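Local coordinates for aerobactin synthase IucA (Klebsiella pneumoniae subsp. pneumoniae, PDB 5JM8), which probably uses ATP to couple citrate to N6-acetyl-N6-hydroxylysine, a step in building the siderophore aerobactin, at residues A[20-25]-A[151-156]; A[50-55]-A[63-68]; A[81-86]-A[110-115]. One frame throughout, in Å; residues are numbered along the deposited sequence.

Interaction 1: residues A[20-25]-A[151-156]; sequences LNSLVR and FHPAPK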
loop_
_atom_site.group_PDB
_atom_site.type_symbol
_atom_site.label_atom_id
_atom_site.label_comp_id
_atom_site.label_asym_id
_atom_site.label_seq_id
_atom_site.Cartn_x
_atom_site.Cartn_y
_atom_site.Cartn_z
ATOM N N LEU A 20 -22.159 -26.185 28.074
ATOM C CA LEU A 20 -22.350 -26.139 29.518
ATOM C C LEU A 20 -22.859 -24.780 30.003
ATOM O O LEU A 20 -23.801 -24.722 30.791
ATOM C CB LEU A 20 -21.042 -26.490 30.230
ATOM C CG LEU A 20 -20.521 -27.909 29.978
ATOM C CD1 LEU A 20 -19.137 -28.096 30.579
ATOM C CD2 LEU A 20 -21.479 -28.955 30.528
ATOM N N ASN A 21 -22.248 -23.694 29.537
ATOM C CA ASN A 21 -22.677 -22.352 29.941
ATOM C C ASN A 21 -24.093 -22.058 29.469
ATOM O O ASN A 21 -24.875 -21.418 30.175
ATOM C CB ASN A 21 -21.726 -21.284 29.397
ATOM C CG ASN A 21 -20.395 -21.262 30.121
ATOM O OD1 ASN A 21 -20.123 -22.108 30.973
ATOM N ND2 ASN A 21 -19.550 -20.297 29.775
ATOM N N SER A 22 -24.415 -22.521 28.267
ATOM C CA SER A 22 -25.764 -22.393 27.739
ATOM C C SER A 22 -26.750 -23.099 28.670
ATOM O O SER A 22 -27.811 -22.562 28.990
ATOM C CB SER A 22 -25.851 -22.972 26.325
ATOM O OG SER A 22 -27.123 -22.735 25.759
ATOM N N LEU A 23 -26.382 -24.297 29.112
ATOM C CA LEU A 23 -27.212 -25.078 30.025
ATOM C C LEU A 23 -27.352 -24.408 31.396
ATOM O O LEU A 23 -28.456 -24.295 31.927
ATOM C CB LEU A 23 -26.628 -26.484 30.193
ATOM C CG LEU A 23 -27.343 -27.425 31.169
ATOM C CD1 LEU A 23 -28.751 -27.748 30.692
ATOM C CD2 LEU A 23 -26.537 -28.698 31.363
ATOM N N VAL A 24 -26.231 -23.974 31.961
ATOM C CA VAL A 24 -26.214 -23.376 33.295
ATOM C C VAL A 24 -27.082 -22.118 33.374
ATOM O O VAL A 24 -27.653 -21.813 34.421
ATOM C CB VAL A 24 -24.767 -23.031 33.720
ATOM C CG1 VAL A 24 -24.750 -22.135 34.955
ATOM C CG2 VAL A 24 -23.982 -24.301 33.986
ATOM N N ARG A 25 -27.169 -21.384 32.272
ATOM C CA ARG A 25 -27.980 -20.174 32.229
ATOM C C ARG A 25 -29.476 -20.489 32.216
ATOM O O ARG A 25 -30.276 -19.747 32.785
ATOM C CB ARG A 25 -27.618 -19.336 30.999
ATOM C CG ARG A 25 -28.570 -18.173 30.733
ATOM C CD ARG A 25 -28.121 -17.346 29.545
ATOM N NE ARG A 25 -26.977 -16.500 29.869
ATOM C CZ ARG A 25 -26.382 -15.684 29.004
ATOM N NH1 ARG A 25 -26.818 -15.605 27.755
ATOM N NH2 ARG A 25 -25.347 -14.952 29.388
ATOM N N PHE A 151 -23.352 -19.024 23.843
ATOM C CA PHE A 151 -24.449 -19.615 24.607
ATOM C C PHE A 151 -25.395 -20.399 23.703
ATOM O O PHE A 151 -26.616 -20.292 23.810
ATOM C CB PHE A 151 -25.207 -18.528 25.377
ATOM C CG PHE A 151 -24.486 -18.057 26.604
ATOM C CD1 PHE A 151 -23.395 -17.211 26.498
ATOM C CD2 PHE A 151 -24.888 -18.466 27.861
ATOM C CE1 PHE A 151 -22.724 -16.777 27.622
ATOM C CE2 PHE A 151 -24.219 -18.037 28.989
ATOM C CZ PHE A 151 -23.134 -17.194 28.869
ATOM N N HIS A 152 -24.804 -21.179 22.804
ATOM C CA HIS A 152 -25.534 -22.158 22.010
ATOM C C HIS A 152 -24.873 -23.514 22.244
ATOM O O HIS A 152 -23.656 -23.583 22.400
ATOM C CB HIS A 152 -25.519 -21.787 20.524
ATOM C CG HIS A 152 -26.547 -22.510 19.712
ATOM N ND1 HIS A 152 -26.314 -23.742 19.140
ATOM C CD2 HIS A 152 -27.818 -22.178 19.381
ATOM C CE1 HIS A 152 -27.394 -24.138 18.491
ATOM N NE2 HIS A 152 -28.322 -23.206 18.622
ATOM N N PRO A 153 -25.668 -24.596 22.301
ATOM C CA PRO A 153 -25.061 -25.913 22.527
ATOM C C PRO A 153 -24.290 -26.449 21.321
ATOM O O PRO A 153 -23.278 -27.129 21.492
ATOM C CB PRO A 153 -26.268 -26.804 22.835
ATOM C CG PRO A 153 -27.419 -26.121 22.187
ATOM C CD PRO A 153 -27.141 -24.662 22.313
ATOM N N ALA A 154 -24.778 -26.150 20.122
ATOM C CA ALA A 154 -24.143 -26.595 18.887
ATOM C C ALA A 154 -23.962 -25.430 17.914
ATOM O O ALA A 154 -24.609 -25.386 16.868
ATOM C CB ALA A 154 -24.965 -27.695 18.245
ATOM N N PRO A 155 -23.074 -24.484 18.255
ATOM C CA PRO A 155 -22.853 -23.285 17.436
ATOM C C PRO A 155 -22.199 -23.565 16.082
ATOM O O PRO A 155 -22.239 -22.695 15.210
ATOM C CB PRO A 155 -21.928 -22.434 18.309
ATOM C CG PRO A 155 -21.236 -23.405 19.193
ATOM C CD PRO A 155 -22.225 -24.492 19.459
ATOM N N LYS A 156 -21.614 -24.748 15.910
ATOM C CA LYS A 156 -20.918 -25.095 14.670
ATOM C C LYS A 156 -21.519 -26.323 13.995
ATOM O O LYS A 156 -20.798 -27.168 13.471
ATOM C CB LYS A 156 -19.429 -25.334 14.944
ATOM C CG LYS A 156 -18.692 -24.117 15.487
ATOM C CD LYS A 156 -18.666 -22.980 14.473
ATOM C CE LYS A 156 -17.866 -21.795 14.982
ATOM N NZ LYS A 156 -17.916 -20.642 14.045
#

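Interaction 2: residues A[50-55]-A[63-68]; sequences LHFRVA and HRFEFP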
loop_
_atom_site.group_PDB
_atom_site.type_symbol
_atom_site.label_atom_id
_atom_site.label_comp_id
_atom_site.label_asym_id
_atom_site.label_seq_id
_atom_site.Cartn_x
_atom_site.Cartn_y
_atom_site.Cartn_z
ATOM N N LEU A 50 -22.262 -34.428 38.257
ATOM C CA LEU A 50 -21.058 -34.026 37.536
ATOM C C LEU A 50 -20.407 -32.843 38.235
ATOM O O LEU A 50 -21.064 -31.843 38.507
ATOM C CB LEU A 50 -21.393 -33.668 36.087
ATOM C CG LEU A 50 -21.831 -34.840 35.205
ATOM C CD1 LEU A 50 -22.436 -34.343 33.902
ATOM C CD2 LEU A 50 -20.662 -35.780 34.927
ATOM N N HIS A 51 -19.113 -32.969 38.517
ATOM C CA HIS A 51 -18.359 -31.921 39.198
ATOM C C HIS A 51 -17.364 -31.221 38.276
ATOM O O HIS A 51 -16.390 -31.828 37.832
ATOM C CB HIS A 51 -17.613 -32.510 40.391
ATOM C CG HIS A 51 -18.496 -32.865 41.547
ATOM N ND1 HIS A 51 -18.253 -32.411 42.822
ATOM C CD2 HIS A 51 -19.622 -33.618 41.619
ATOM C CE1 HIS A 51 -19.186 -32.872 43.636
ATOM N NE2 HIS A 51 -20.028 -33.606 42.934
ATOM N N PHE A 52 -17.611 -29.941 38.011
ATOM C CA PHE A 52 -16.754 -29.141 37.138
ATOM C C PHE A 52 -15.878 -28.176 37.929
ATOM O O PHE A 52 -16.384 -27.305 38.636
ATOM C CB PHE A 52 -17.603 -28.351 36.137
ATOM C CG PHE A 52 -18.400 -29.215 35.200
ATOM C CD1 PHE A 52 -17.823 -29.724 34.050
ATOM C CD2 PHE A 52 -19.724 -29.515 35.469
ATOM C CE1 PHE A 52 -18.553 -30.517 33.184
ATOM C CE2 PHE A 52 -20.457 -30.309 34.605
ATOM C CZ PHE A 52 -19.871 -30.810 33.463
ATOM N N ARG A 53 -14.563 -28.325 37.798
ATOM C CA ARG A 53 -13.626 -27.388 38.403
ATOM C C ARG A 53 -13.792 -26.023 37.748
ATOM O O ARG A 53 -13.684 -25.899 36.529
ATOM C CB ARG A 53 -12.185 -27.879 38.252
ATOM C CG ARG A 53 -11.903 -29.205 38.930
ATOM C CD ARG A 53 -10.487 -29.678 38.641
ATOM N NE ARG A 53 -9.486 -28.751 39.164
ATOM C CZ ARG A 53 -8.178 -28.859 38.951
ATOM N NH1 ARG A 53 -7.697 -29.856 38.219
ATOM N NH2 ARG A 53 -7.349 -27.964 39.470
ATOM N N VAL A 54 -14.060 -25.006 38.562
ATOM C CA VAL A 54 -14.302 -23.658 38.057
ATOM C C VAL A 54 -13.047 -22.791 38.140
ATOM O O VAL A 54 -12.554 -22.497 39.230
ATOM C CB VAL A 54 -15.438 -22.974 38.837
ATOM C CG1 VAL A 54 -15.706 -21.584 38.285
ATOM C CG2 VAL A 54 -16.704 -23.818 38.783
ATOM N N ALA A 55 -12.543 -22.383 36.978
ATOM C CA ALA A 55 -11.390 -21.492 36.906
ATOM C C ALA A 55 -11.835 -20.035 36.986
ATOM O O ALA A 55 -11.161 -19.204 37.598
ATOM C CB ALA A 55 -10.607 -21.739 35.625
ATOM N N HIS A 63 -18.773 -18.653 32.194
ATOM C CA HIS A 63 -17.881 -19.431 33.049
ATOM C C HIS A 63 -16.730 -20.058 32.273
ATOM O O HIS A 63 -16.829 -20.287 31.067
ATOM C CB HIS A 63 -18.651 -20.545 33.766
ATOM C CG HIS A 63 -19.828 -20.061 34.551
ATOM N ND1 HIS A 63 -19.704 -19.231 35.644
ATOM C CD2 HIS A 63 -21.152 -20.300 34.408
ATOM C CE1 HIS A 63 -20.902 -18.971 36.135
ATOM N NE2 HIS A 63 -21.799 -19.609 35.404
ATOM N N ARG A 64 -15.646 -20.340 32.989
ATOM C CA ARG A 64 -14.535 -21.112 32.453
ATOM C C ARG A 64 -14.301 -22.323 33.350
ATOM O O ARG A 64 -13.894 -22.182 34.505
ATOM C CB ARG A 64 -13.265 -20.258 32.353
ATOM C CG ARG A 64 -12.086 -20.980 31.701
ATOM C CD ARG A 64 -10.872 -20.075 31.492
ATOM N NE ARG A 64 -10.268 -19.642 32.755
ATOM C CZ ARG A 64 -10.451 -18.451 33.321
ATOM N NH1 ARG A 64 -9.851 -18.172 34.471
ATOM N NH2 ARG A 64 -11.224 -17.531 32.750
ATOM N N PHE A 65 -14.584 -23.509 32.817
ATOM C CA PHE A 65 -14.355 -24.754 33.539
ATOM C C PHE A 65 -12.997 -25.354 33.187
ATOM O O PHE A 65 -12.545 -25.277 32.042
ATOM C CB PHE A 65 -15.456 -25.777 33.231
ATOM C CG PHE A 65 -16.823 -25.384 33.723
ATOM C CD1 PHE A 65 -16.986 -24.421 34.707
ATOM C CD2 PHE A 65 -17.952 -25.990 33.199
ATOM C CE1 PHE A 65 -18.249 -24.068 35.149
ATOM C CE2 PHE A 65 -19.215 -25.643 33.638
ATOM C CZ PHE A 65 -19.363 -24.681 34.614
ATOM N N GLU A 66 -12.353 -25.949 34.187
ATOM C CA GLU A 66 -11.139 -26.726 33.981
ATOM C C GLU A 66 -11.518 -28.192 33.794
ATOM O O GLU A 66 -12.255 -28.757 34.600
ATOM C CB GLU A 66 -10.179 -26.553 35.160
ATOM C CG GLU A 66 -8.898 -27.363 35.044
ATOM C CD GLU A 66 -7.919 -27.076 36.168
ATOM O OE1 GLU A 66 -8.159 -26.124 36.943
ATOM O OE2 GLU A 66 -6.909 -27.804 36.278
ATOM N N PHE A 67 -11.015 -28.797 32.723
ATOM C CA PHE A 67 -11.384 -30.159 32.354
ATOM C C PHE A 67 -10.221 -31.116 32.602
ATOM O O PHE A 67 -9.076 -30.678 32.722
ATOM C CB PHE A 67 -11.825 -30.190 30.888
ATOM C CG PHE A 67 -13.074 -29.397 30.622
ATOM C CD1 PHE A 67 -14.323 -29.923 30.913
ATOM C CD2 PHE A 67 -12.999 -28.119 30.092
ATOM C CE1 PHE A 67 -15.472 -29.194 30.673
ATOM C CE2 PHE A 67 -14.145 -27.386 29.850
ATOM C CZ PHE A 67 -15.382 -27.924 30.140
ATOM N N PRO A 68 -10.502 -32.430 32.677
ATOM C CA PRO A 68 -11.787 -33.119 32.488
ATOM C C PRO A 68 -12.781 -32.942 33.632
ATOM O O PRO A 68 -12.405 -32.594 34.754
ATOM C CB PRO A 68 -11.375 -34.590 32.373
ATOM C CG PRO A 68 -10.124 -34.686 33.158
ATOM C CD PRO A 68 -9.410 -33.385 32.937
#

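Interaction 3: residues A[81-86]-A[110-115]; sequences DFATLS and RVMESH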
loop_
_atom_site.group_PDB
_atom_site.type_symbol
_atom_site.label_atom_id
_atom_site.label_comp_id
_atom_site.label_asym_id
_atom_site.label_seq_id
_atom_site.Cartn_x
_atom_site.Cartn_y
_atom_site.Cartn_z
ATOM N N ASP A 81 -15.254 -37.812 29.613
ATOM C CA ASP A 81 -15.014 -36.929 28.478
ATOM C C ASP A 81 -16.287 -36.147 28.153
ATOM O O ASP A 81 -17.336 -36.381 28.755
ATOM C CB ASP A 81 -14.526 -37.719 27.251
ATOM C CG ASP A 81 -15.501 -38.800 26.807
ATOM O OD1 ASP A 81 -16.701 -38.719 27.136
ATOM O OD2 ASP A 81 -15.060 -39.735 26.107
ATOM N N PHE A 82 -16.193 -35.226 27.201
ATOM C CA PHE A 82 -17.321 -34.368 26.859
ATOM C C PHE A 82 -18.460 -35.167 26.237
ATOM O O PHE A 82 -19.633 -34.875 26.470
ATOM C CB PHE A 82 -16.881 -33.257 25.904
ATOM C CG PHE A 82 -18.009 -32.384 25.441
ATOM C CD1 PHE A 82 -18.678 -31.568 26.335
ATOM C CD2 PHE A 82 -18.405 -32.383 24.115
ATOM C CE1 PHE A 82 -19.721 -30.769 25.917
ATOM C CE2 PHE A 82 -19.447 -31.583 23.689
ATOM C CZ PHE A 82 -20.106 -30.775 24.593
ATOM N N ALA A 83 -18.107 -36.171 25.440
ATOM C CA ALA A 83 -19.098 -37.017 24.787
ATOM C C ALA A 83 -19.924 -37.773 25.823
ATOM O O ALA A 83 -21.125 -37.981 25.641
ATOM C CB ALA A 83 -18.420 -37.990 23.836
ATOM N N THR A 84 -19.274 -38.178 26.910
ATOM C CA THR A 84 -19.949 -38.906 27.977
ATOM C C THR A 84 -20.879 -37.986 28.768
ATOM O O THR A 84 -22.084 -38.226 28.826
ATOM C CB THR A 84 -18.942 -39.565 28.952
ATOM O OG1 THR A 84 -18.085 -40.461 28.232
ATOM C CG2 THR A 84 -19.668 -40.346 30.041
ATOM N N LEU A 85 -20.323 -36.937 29.370
ATOM C CA LEU A 85 -21.095 -36.065 30.257
ATOM C C LEU A 85 -22.280 -35.411 29.545
ATOM O O LEU A 85 -23.317 -35.160 30.160
ATOM C CB LEU A 85 -20.196 -34.983 30.875
ATOM C CG LEU A 85 -19.462 -33.985 29.969
ATOM C CD1 LEU A 85 -20.335 -32.804 29.545
ATOM C CD2 LEU A 85 -18.212 -33.483 30.676
ATOM N N SER A 86 -22.122 -35.142 28.253
ATOM C CA SER A 86 -23.184 -34.545 27.452
ATOM C C SER A 86 -24.311 -35.538 27.211
ATOM O O SER A 86 -25.482 -35.176 27.251
ATOM C CB SER A 86 -22.630 -34.057 26.118
ATOM O OG SER A 86 -21.914 -35.094 25.476
ATOM N N ARG A 110 -25.576 -33.661 17.018
ATOM C CA ARG A 110 -25.275 -32.320 16.521
ATOM C C ARG A 110 -24.298 -31.591 17.442
ATOM O O ARG A 110 -23.419 -30.868 16.976
ATOM C CB ARG A 110 -26.562 -31.505 16.365
ATOM C CG ARG A 110 -27.394 -31.902 15.153
ATOM C CD ARG A 110 -28.708 -31.136 15.080
ATOM N NE ARG A 110 -29.458 -31.441 13.862
ATOM C CZ ARG A 110 -30.648 -30.925 13.565
ATOM N NH1 ARG A 110 -31.238 -30.081 14.399
ATOM N NH2 ARG A 110 -31.252 -31.258 12.433
ATOM N N VAL A 111 -24.457 -31.783 18.747
ATOM C CA VAL A 111 -23.569 -31.168 19.729
ATOM C C VAL A 111 -22.151 -31.732 19.621
ATOM O O VAL A 111 -21.177 -31.026 19.883
ATOM C CB VAL A 111 -24.104 -31.372 21.166
ATOM C CG1 VAL A 111 -23.041 -31.039 22.201
ATOM C CG2 VAL A 111 -25.337 -30.518 21.393
ATOM N N MET A 112 -22.042 -33.007 19.254
ATOM C CA MET A 112 -20.739 -33.636 19.044
ATOM C C MET A 112 -20.126 -33.198 17.725
ATOM O O MET A 112 -18.914 -33.010 17.627
ATOM C CB MET A 112 -20.854 -35.160 19.061
ATOM C CG MET A 112 -21.062 -35.767 20.437
ATOM S SD MET A 112 -19.914 -35.148 21.691
ATOM C CE MET A 112 -21.063 -34.308 22.760
ATOM N N GLU A 113 -20.969 -33.064 16.706
ATOM C CA GLU A 113 -20.519 -32.598 15.404
ATOM C C GLU A 113 -19.888 -31.222 15.557
ATOM O O GLU A 113 -18.772 -30.989 15.100
ATOM C CB GLU A 113 -21.683 -32.559 14.406
ATOM C CG GLU A 113 -22.094 -33.933 13.865
ATOM C CD GLU A 113 -23.362 -33.893 13.025
ATOM O OE1 GLU A 113 -24.084 -32.873 13.068
ATOM O OE2 GLU A 113 -23.636 -34.888 12.320
ATOM N N SER A 114 -20.600 -30.323 16.228
ATOM C CA SER A 114 -20.094 -28.980 16.478
ATOM C C SER A 114 -18.787 -29.030 17.264
ATOM O O SER A 114 -17.821 -28.354 16.918
ATOM C CB SER A 114 -21.132 -28.147 17.234
ATOM O OG SER A 114 -20.625 -26.863 17.556
ATOM N N HIS A 115 -18.763 -29.841 18.317
ATOM C CA HIS A 115 -17.586 -29.954 19.171
ATOM C C HIS A 115 -16.376 -30.436 18.377
ATOM O O HIS A 115 -15.257 -29.973 18.594
ATOM C CB HIS A 115 -17.864 -30.904 20.341
ATOM C CG HIS A 115 -16.691 -31.104 21.251
ATOM N ND1 HIS A 115 -15.724 -32.059 21.022
ATOM C CD2 HIS A 115 -16.330 -30.470 22.392
ATOM C CE1 HIS A 115 -14.818 -32.005 21.981
ATOM N NE2 HIS A 115 -15.162 -31.051 22.826
#

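Interaction 1: residues A[20-25]-A[151-156]
The guanidinium of Arg25 lies flat on one face of the Phe151 ring, with planes 12° apart and centres 3.5 Å apart, a stacked cation-pi pair. Its NH2 reaches over the far end of the ring, 3.2 Å from Phe151 CZ, while NH1 lies nearer the root, above CD2 and CG. Arg25 leaves the helix with CG opposite the backbone N (chi1 170°), and a bend at chi3 (-75°) swings the guanidinium over the ring. The other face of Phe151 receives Asn21 CB, 4.1 Å from CE2, so the phenyl is held between two side chains one helical turn apart. Between them on the helix, Ser22 brings OG to 3.2 Å from Phe151 O and to 3.9 Å from Pro153 CD.

A second shell fixes these groups. Arg25 NE bonds to Gln61 OE1 and NH2 to the carbonyl of Thr60, while His62 meets Phe151 edge-to-face. Asn21 is held by Gln17 and by the carbonyl of His63. His152 turns away from the helix; its ND1 accepts Ala154 N (3.0 Å) and its NE2 bonds to Asn287, with bound ATP about 7 Å from the side chain.

The Arg25 side chain is buried, and the aromatic face and the two neutral oxygens at its NE and NH2 probably offset part of the cost of burying its charge.

Interaction 2: residues A[50-55]-A[63-68]
Phe52 sets its CB over one face of the Phe65 ring, 3.9 Å from the ring centroid, a CH-pi contact across the strands. The two rings run nearly parallel, planes 19° apart, but are slid so far along each other that they barely overlap, and their centroids stand 5.1 Å apart. Val54 adds CG2, 4.0 Å from Phe65 CE1, and the end of Phe67 comes round to place CE1 4.1 Å from Phe52 CD1. Leu20 of helix 14-26 packs on Phe52, Phe65 and Phe67 alike, so these rings join the sheet to that helix.

Outward from the rings comes the backbone. Val54 and Phe65 form an antiparallel non-hydrogen-bonded pair, flanked by the hydrogen bonds Glu66 N to Arg53 O (2.7 Å) and Ala55 N to Arg64 O (2.8 Å). Arg53 O is also approached by Phe65 CA in a CA-H...O contact.

On the face turned away from Val54 and Phe65, Arg53 and Glu66 make a salt bridge, NH1 to OE2 2.9 Å. Glu66 is fully extended, whereas Arg53 folds at chi3 (62°). The carboxylate consequently lies over the guanidinium face, planes 37° apart, and no N-H points at the oxygen: the attraction is one of charge alone. Where the strands part into the connecting loop, Arg64 NE rests 3.6 Å from Ala55 CB.

One face apolar beneath a helix, the other charged toward solvent: this is an amphipathic beta hairpin, formed by strands 49-54 and 64-72 within an antiparallel sheet of five strands.

Interaction 3: residues A[81-86]-A[110-115]
Ser86 OG is gripped by two groups, donating to Phe82 O one turn back in its own helix and bonding to His108 NE2 of the opposing helix, while Met112 CE presses against it. The bond to Phe82 O is very short and the methyl approach is also tight, so neither length should be relied on. A chi1 of 52°, which sets OG between the backbone N and the carbonyl carbon of Ser86, turns it back toward Phe82 O.

Phe82 is the main apolar partner. It extends from the first turn of its helix toward helix 101-124, where CZ meets Val111 CG1 at 3.8 Å. Its CD2 comes over one face of the His115 imidazole, 3.3 Å from His115 CD2. These two rings are near parallel, planes 21° apart, but slide past each other in opposite directions, leaving centroids 4.6 Å apart and little overlap. Bends at chi2 (-48°) and chi3 bring the Met112 methyl to the Phe82 CE2 corner and its SD obliquely to the ring, 5.0 Å from the centroid, a Met-aromatic contact. Met112 SD also lies 3.7 Å from Ala83 CA.

At the start of helix 82-96, Asp81 is the N-cap, its OD1 accepting Thr84 N at 2.6 Å; on helix 101-124, His115 NE2 is bonded to Asp13.

The two antiparallel helices, with segment axes 10.8 Å apart, are therefore joined chiefly by aromatic and sulfur packing. The Ser86-His108 bond is a polar link between them and would probably favour one register, while Asp13, just ahead of helix 14-26, probably limits rotation of the His115 ring.

In the fold
The three contacts lie on the same side of the chain's centre, with interactions 1 and 3 about 12 Å apart between centres, 1 and 2 about 15 Å, and 2 and 3 about 16 Å. Interaction 1 closes a long loop of chain; nested inside it come interaction 2, then interaction 3. Helix 14-26 is common ground, packing against the hairpin and, through Leu20, against Leu85 of helix 82-96. Leu50 and Phe52 also touch Leu85, while Lys156 N bonds to Ser114 OG. The N-terminal helices and five-stranded sheet thus pack as one unit against the 151-156 loop, which approaches the ATP pocket at His152.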